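Local coordinates for leucine-rich repeat protein (Bacteroides thetaiotaomicron, PDB 4ECN) that is of unknown function but, as an extracellular leucine-rich repeat protein, probably binds other proteins, at residues A[280-285]-A[334-339]; A[700-705]-A[728-733]; A[753-758]-A[776-781]. One frame throughout, in Å; residues are numbered along the deposited sequence.

Contact 1: residues A[280-285]-A[334-339]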
# COMPACT_ATOMS: atom_id res chain seq x y z
N ALA A 280 -0.74 -10.40 20.64
CA ALA A 280 0.60 -9.79 20.78
C ALA A 280 0.72 -8.45 20.04
O ALA A 280 1.54 -7.62 20.44
CB ALA A 280 1.66 -10.73 20.26
N LEU A 281 -0.10 -8.22 18.98
CA LEU A 281 -0.03 -7.01 18.16
C LEU A 281 -1.27 -6.09 18.37
O LEU A 281 -1.70 -5.41 17.44
CB LEU A 281 0.12 -7.37 16.68
CG LEU A 281 1.42 -8.09 16.32
CD1 LEU A 281 1.38 -8.61 14.94
CD2 LEU A 281 2.62 -7.21 16.52
N ASP A 282 -1.74 -5.99 19.65
CA ASP A 282 -2.83 -5.13 20.14
C ASP A 282 -4.11 -5.26 19.30
O ASP A 282 -4.81 -4.27 19.05
CB ASP A 282 -2.37 -3.65 20.15
CG ASP A 282 -3.20 -2.74 21.03
OD1 ASP A 282 -3.71 -3.22 22.07
OD2 ASP A 282 -3.27 -1.52 20.73
N GLY A 283 -4.41 -6.49 18.92
CA GLY A 283 -5.57 -6.86 18.11
C GLY A 283 -6.91 -6.23 18.44
O GLY A 283 -7.68 -5.92 17.52
N LYS A 284 -7.21 -6.06 19.74
CA LYS A 284 -8.45 -5.45 20.20
C LYS A 284 -8.58 -4.02 19.67
O LYS A 284 -9.70 -3.57 19.48
CB LYS A 284 -8.55 -5.45 21.73
CG LYS A 284 -7.39 -4.79 22.48
CD LYS A 284 -7.65 -4.77 23.98
CE LYS A 284 -6.56 -4.11 24.79
NZ LYS A 284 -6.88 -4.08 26.24
N ASN A 285 -7.44 -3.32 19.43
CA ASN A 285 -7.41 -1.94 18.96
C ASN A 285 -7.09 -1.80 17.46
O ASN A 285 -6.71 -0.70 17.01
CB ASN A 285 -6.40 -1.14 19.77
CG ASN A 285 -6.79 -0.92 21.21
OD1 ASN A 285 -6.02 -1.20 22.12
ND2 ASN A 285 -8.01 -0.45 21.45
N GLY A 334 -3.14 -1.35 11.45
CA GLY A 334 -2.41 -0.53 12.41
C GLY A 334 -2.02 -1.32 13.63
O GLY A 334 -2.41 -0.97 14.75
N ALA A 335 -1.27 -2.40 13.41
CA ALA A 335 -0.81 -3.27 14.50
C ALA A 335 0.27 -2.58 15.35
O ALA A 335 1.04 -1.77 14.84
CB ALA A 335 -0.27 -4.57 13.92
N LYS A 336 0.29 -2.87 16.65
CA LYS A 336 1.26 -2.32 17.60
C LYS A 336 1.82 -3.46 18.42
O LYS A 336 1.03 -4.20 19.01
CB LYS A 336 0.61 -1.24 18.51
CG LYS A 336 0.14 0.03 17.81
CD LYS A 336 -0.90 0.84 18.60
CE LYS A 336 -2.33 0.44 18.26
NZ LYS A 336 -3.33 1.26 19.00
N GLY A 337 3.14 -3.63 18.45
CA GLY A 337 3.74 -4.68 19.25
C GLY A 337 4.88 -5.48 18.64
O GLY A 337 5.58 -5.01 17.74
N ARG A 338 5.06 -6.70 19.17
CA ARG A 338 6.13 -7.62 18.81
C ARG A 338 5.57 -8.86 18.16
O ARG A 338 4.68 -9.48 18.75
CB ARG A 338 6.94 -7.99 20.08
CG ARG A 338 7.35 -6.79 20.92
CD ARG A 338 8.01 -7.14 22.24
NE ARG A 338 9.44 -7.42 22.09
CZ ARG A 338 9.97 -8.62 22.22
NH1 ARG A 338 9.20 -9.66 22.53
NH2 ARG A 338 11.28 -8.80 22.07
N VAL A 339 6.05 -9.22 16.93
CA VAL A 339 5.55 -10.42 16.24
C VAL A 339 6.03 -11.64 17.05
O VAL A 339 7.24 -11.80 17.20
CB VAL A 339 5.95 -10.48 14.75
CG1 VAL A 339 5.50 -11.80 14.12
CG2 VAL A 339 5.37 -9.28 13.98

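Contact 2: residues A[700-705]-A[728-733]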
# COMPACT_ATOMS: atom_id res chain seq x y z
N SER A 700 9.39 10.92 -32.87
CA SER A 700 8.09 11.40 -33.35
C SER A 700 7.62 12.63 -32.56
O SER A 700 6.80 13.39 -33.06
CB SER A 700 7.04 10.31 -33.27
OG SER A 700 6.82 9.91 -31.94
N THR A 701 8.13 12.80 -31.32
CA THR A 701 7.86 13.95 -30.45
C THR A 701 9.19 14.44 -29.88
O THR A 701 9.92 13.63 -29.29
CB THR A 701 6.84 13.60 -29.34
OG1 THR A 701 5.69 12.99 -29.92
CG2 THR A 701 6.40 14.81 -28.55
N ILE A 702 9.54 15.74 -30.09
CA ILE A 702 10.78 16.32 -29.55
C ILE A 702 10.36 17.45 -28.63
O ILE A 702 9.68 18.37 -29.09
CB ILE A 702 11.82 16.75 -30.65
CG1 ILE A 702 13.18 17.09 -30.05
CG2 ILE A 702 11.33 17.87 -31.58
CD1 ILE A 702 13.97 15.98 -29.68
N ILE A 703 10.71 17.36 -27.33
CA ILE A 703 10.29 18.40 -26.39
C ILE A 703 11.55 19.21 -26.03
O ILE A 703 12.42 18.72 -25.32
CB ILE A 703 9.51 17.85 -25.15
CG1 ILE A 703 8.44 16.82 -25.56
CG2 ILE A 703 8.87 18.98 -24.35
CD1 ILE A 703 7.75 16.12 -24.45
N LEU A 704 11.66 20.42 -26.62
CA LEU A 704 12.80 21.33 -26.43
C LEU A 704 12.39 22.67 -25.82
O LEU A 704 13.09 23.66 -26.03
CB LEU A 704 13.48 21.59 -27.78
CG LEU A 704 14.34 20.45 -28.33
CD1 LEU A 704 14.54 20.61 -29.84
CD2 LEU A 704 15.64 20.29 -27.56
N SER A 705 11.29 22.69 -25.01
CA SER A 705 10.82 23.91 -24.39
C SER A 705 11.75 24.32 -23.27
O SER A 705 12.45 23.47 -22.74
CB SER A 705 9.37 23.78 -23.89
OG SER A 705 9.22 22.97 -22.74
N TYR A 728 11.03 12.41 -41.27
CA TYR A 728 9.61 12.37 -41.67
C TYR A 728 8.70 11.90 -40.51
O TYR A 728 7.50 12.21 -40.51
CB TYR A 728 9.41 11.46 -42.91
CG TYR A 728 9.42 9.98 -42.63
CD1 TYR A 728 10.62 9.28 -42.51
CD2 TYR A 728 8.23 9.27 -42.46
CE1 TYR A 728 10.64 7.91 -42.20
CE2 TYR A 728 8.23 7.91 -42.14
CZ TYR A 728 9.44 7.23 -42.02
OH TYR A 728 9.45 5.88 -41.74
N LEU A 729 9.24 11.14 -39.53
CA LEU A 729 8.48 10.67 -38.37
C LEU A 729 8.11 11.80 -37.39
O LEU A 729 7.20 11.59 -36.59
CB LEU A 729 9.28 9.62 -37.58
CG LEU A 729 9.60 8.31 -38.27
CD1 LEU A 729 10.50 7.47 -37.40
CD2 LEU A 729 8.35 7.53 -38.61
N LEU A 730 8.83 12.95 -37.41
CA LEU A 730 8.65 14.07 -36.49
C LEU A 730 7.30 14.74 -36.72
O LEU A 730 7.12 15.46 -37.72
CB LEU A 730 9.80 15.08 -36.65
CG LEU A 730 10.00 16.06 -35.51
CD1 LEU A 730 10.39 15.34 -34.21
CD2 LEU A 730 11.04 17.09 -35.86
N THR A 731 6.35 14.49 -35.79
CA THR A 731 4.98 15.00 -35.90
C THR A 731 4.65 16.03 -34.80
O THR A 731 3.74 16.85 -34.99
CB THR A 731 3.98 13.86 -35.89
OG1 THR A 731 4.15 13.07 -34.71
CG2 THR A 731 4.12 12.97 -37.09
N THR A 732 5.40 16.04 -33.69
CA THR A 732 5.18 17.01 -32.60
C THR A 732 6.49 17.73 -32.24
O THR A 732 7.53 17.08 -32.06
CB THR A 732 4.59 16.31 -31.38
OG1 THR A 732 3.54 15.40 -31.76
CG2 THR A 732 4.17 17.29 -30.31
N ILE A 733 6.45 19.07 -32.15
CA ILE A 733 7.63 19.88 -31.80
C ILE A 733 7.22 20.95 -30.74
O ILE A 733 6.40 21.82 -31.06
CB ILE A 733 8.30 20.55 -33.04
CG1 ILE A 733 8.58 19.57 -34.19
CG2 ILE A 733 9.58 21.23 -32.62
CD1 ILE A 733 9.02 20.23 -35.50

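Contact 3: residues A[753-758]-A[776-781]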
# COMPACT_ATOMS: atom_id res chain seq x y z
N PRO A 753 6.90 16.33 -43.65
CA PRO A 753 5.59 16.25 -44.34
C PRO A 753 4.41 15.83 -43.45
O PRO A 753 3.25 16.03 -43.85
CB PRO A 753 5.84 15.19 -45.42
CG PRO A 753 6.95 14.34 -44.90
CD PRO A 753 7.82 15.25 -44.08
N TYR A 754 4.67 15.26 -42.26
CA TYR A 754 3.61 14.78 -41.38
C TYR A 754 3.53 15.59 -40.10
O TYR A 754 2.86 15.15 -39.16
CB TYR A 754 3.85 13.30 -41.05
CG TYR A 754 3.87 12.41 -42.26
CD1 TYR A 754 2.68 11.89 -42.79
CD2 TYR A 754 5.06 12.06 -42.88
CE1 TYR A 754 2.69 11.08 -43.93
CE2 TYR A 754 5.09 11.24 -44.01
CZ TYR A 754 3.90 10.75 -44.53
OH TYR A 754 3.95 9.96 -45.65
N LEU A 755 4.15 16.80 -40.07
CA LEU A 755 4.15 17.70 -38.92
C LEU A 755 2.71 18.00 -38.53
O LEU A 755 1.97 18.49 -39.36
CB LEU A 755 4.93 19.00 -39.23
CG LEU A 755 4.97 20.10 -38.12
CD1 LEU A 755 5.59 19.60 -36.77
CD2 LEU A 755 5.68 21.35 -38.62
N SER A 756 2.30 17.59 -37.32
CA SER A 756 0.93 17.80 -36.85
C SER A 756 0.83 18.91 -35.80
O SER A 756 -0.05 19.76 -35.90
CB SER A 756 0.34 16.51 -36.26
OG SER A 756 -0.23 15.65 -37.22
N ASN A 757 1.69 18.87 -34.77
CA ASN A 757 1.57 19.81 -33.66
C ASN A 757 2.86 20.58 -33.42
O ASN A 757 3.93 19.97 -33.25
CB ASN A 757 1.19 19.03 -32.39
CG ASN A 757 0.33 17.83 -32.66
OD1 ASN A 757 -0.79 17.94 -33.17
ND2 ASN A 757 0.91 16.65 -32.46
N MSE A 758 2.77 21.92 -33.37
CA MSE A 758 3.95 22.75 -33.12
C MSE A 758 3.59 23.95 -32.27
O MSE A 758 2.61 24.63 -32.54
CB MSE A 758 4.63 23.20 -34.42
CG MSE A 758 5.96 23.89 -34.13
SE MSE A 758 7.12 23.96 -35.64
CE MSE A 758 8.50 25.04 -34.90
N SER A 776 0.71 19.69 -44.75
CA SER A 776 -0.67 19.37 -45.09
C SER A 776 -1.36 18.71 -43.93
O SER A 776 -2.59 18.58 -43.94
CB SER A 776 -0.71 18.44 -46.30
OG SER A 776 -0.07 17.19 -46.06
N GLN A 777 -0.55 18.24 -42.94
CA GLN A 777 -0.98 17.50 -41.77
C GLN A 777 -0.93 18.35 -40.52
O GLN A 777 -1.19 17.81 -39.45
CB GLN A 777 -0.09 16.26 -41.59
CG GLN A 777 -0.08 15.31 -42.80
CD GLN A 777 -1.43 14.67 -43.11
OE1 GLN A 777 -2.00 13.92 -42.31
NE2 GLN A 777 -1.92 14.87 -44.31
N LEU A 778 -0.61 19.66 -40.62
CA LEU A 778 -0.57 20.52 -39.44
C LEU A 778 -1.99 20.71 -38.91
O LEU A 778 -2.81 21.29 -39.61
CB LEU A 778 0.09 21.88 -39.74
CG LEU A 778 0.35 22.82 -38.53
CD1 LEU A 778 1.44 22.27 -37.60
CD2 LEU A 778 0.71 24.22 -38.98
N LYS A 779 -2.27 20.18 -37.70
CA LYS A 779 -3.59 20.26 -37.04
C LYS A 779 -3.65 21.37 -35.95
O LYS A 779 -4.75 21.85 -35.64
CB LYS A 779 -3.99 18.91 -36.41
CG LYS A 779 -4.46 17.87 -37.44
CD LYS A 779 -3.55 16.65 -37.43
CE LYS A 779 -3.76 15.71 -38.60
NZ LYS A 779 -2.71 14.65 -38.63
N ALA A 780 -2.49 21.78 -35.37
CA ALA A 780 -2.40 22.80 -34.31
C ALA A 780 -1.10 23.55 -34.36
O ALA A 780 -0.02 22.94 -34.42
CB ALA A 780 -2.56 22.18 -32.94
N PHE A 781 -1.20 24.88 -34.27
CA PHE A 781 -0.02 25.72 -34.26
C PHE A 781 -0.18 26.81 -33.22
O PHE A 781 -1.23 27.44 -33.16
CB PHE A 781 0.24 26.31 -35.65
CG PHE A 781 1.61 26.92 -35.74
CD1 PHE A 781 2.73 26.12 -35.92
CD2 PHE A 781 1.78 28.29 -35.62
CE1 PHE A 781 4.00 26.68 -35.98
CE2 PHE A 781 3.06 28.86 -35.66
CZ PHE A 781 4.16 28.05 -35.85

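Contact 1: residues A[280-285]-A[334-339]
Leu281 lays its CD2 methyl against the backbone of the second segment, 3.5 Å from Gly337 C, while its other branch, CD1, meets Val339 CG2 at 4.2 Å with the two side chains crossing at a slant. The chi1 of -64° sets Leu281 CG anti to the carbonyl carbon and carries both methyls along the chain toward Val339. Closer to the backbone, Leu281 CB touches Ala335 CB at 4.0 Å. The main chains approach closely here, Leu281 CA lying 4.6 Å from Gly337 CA, and Lys336 N gives a weak hydrogen bond of 3.3 Å to Leu281 O, an oxygen that also receives Trp286 NE1. The contact thus joins the end of helix 266-280, near the N-terminal side of the leucine-rich repeats, to the corner at Gly337 that leads into strand 338-339, which pairs in parallel with strand 436-440. Ala280 CB rests 3.6 Å from Arg338 O. On the solvent side, the Lys336 chain kinks at chi3 (-91°) and passes across Asp282; the resulting salt bridge, Lys336 NZ to Asp282 OD2, is weak at 3.3 Å.

Contact 2: residues A[700-705]-A[728-733]
Ser700 O is gripped by three donors from the second segment: Thr731 N at 3.0 Å, Thr732 N at 3.1 Å and Thr731 OG1 at 3.1 Å. Thr732 N approaches in the carbonyl plane, whereas both Thr731 donors stand tilted from that plane by nearly the same amount, about 28°. Thr731 can offer two because its chi1 of 56° places OG1 between its own N and carbonyl carbon, turned back over the amide so that hydroxyl and N-H converge on one acceptor. A fourth bond, Ile702 N to Thr732 O at 3.1 Å with an N-H...O angle of 164°, continues the pairing in the parallel register Thr701 with Thr732 and Ile702 with Ile733. Ser700 OG bonds to Ser676 O, one strand further back.

Around this polar line the side chains divide between the two faces of the sheet. Thr701 and Thr732 run side by side and point the same way, with Thr701 CG2 lying 3.7 Å from Thr732 CB. On the other face, Ile702 CG2 touches Leu730 CD1, 3.8 Å away, and Ile733 CG2, at 3.9 Å; helix 690-694 adds Leu692 against Ile702 and Phe693 against Leu730. Leu730, Ile733, Leu735 and Asn738 follow the LxxLxLxxN spacing of a leucine-rich repeat, as do Ile702, Leu704 and Asn707 in the preceding turn. The amides of Asn707 and Asn738 both donate to Leu704 O, the part such asparagines play in this fold.

With one carbonyl oxygen taken by two successive amides and a hydroxyl, the chemistry is consistent with a well-defined strand entry, and the branched aliphatic side chains form an apolar face, buried among the repeats, through which consecutive turns pack.

Contact 3: residues A[753-758]-A[776-781]
Gln777 sets its CG beside Pro753 O, at 3.6 Å, while Ser776 OG, one residue earlier, receives a weak hydrogen bond from Gln777 NE2. The carbonyl O of Gln777 accepts Ser756 OG at 3.2 Å, the donor standing 31° from the carbonyl plane. Leu778 runs alongside Leu755, pointing the same way, with CD1 at 4.2 Å from Leu755 CG, as expected of equivalent first leucines in successive leucine-rich repeats. Lys779 binds twice to one serine: its N reaches Ser756 O at 2.9 Å, on a lone pair, and its NZ, brought back by a chi2 of 118°, reaches Ser756 OG at 3.0 Å. The hydroxyl accepts from Lys779 NZ and donates to Gln777 O, both partners lying on the same side of it. Ala780 N also binds Ser756 O, 3.2 Å away, and Ala780 O accepts Met758 N at 3.2 Å, which fixes the parallel register. Phe781, its ring anti to N (chi1 -167°), lies beside the extended chain of Met758, a selenomethionine, with CD1 3.8 Å from Met758 CB. Asn757 and Ala780 share the face that meets Ala407 of helix 402-409, whereas Met758 turns to the other face and packs on Leu735 and Phe747; in the parallel sheet, strands 757-759 and 780-782 are flanked by strands 732-734 and 810-812.

Contacts 2 and 3 are consecutive steps of one parallel sheet, their centres 10 Å apart, with strands 732-734 and 757-759 adjacent in it. The join is direct: Thr731 O probably accepts hydrogen bonds from Ser756 N, at 2.8 Å, and from Asn757 N, at 2.9 Å. The same carbonyl-to-two-amides arrangement thus appears to recur at three successive strand entries, through Ser700, Thr731 and Ser756. Contact 1 lies far off, toward the N-terminal side of the repeats, its centre 56 Å from that of contact 2 and 62 Å from that of contact 3, without touching either. Its two segments bracket in sequence the sodium-binding residues Gln314 and Val317.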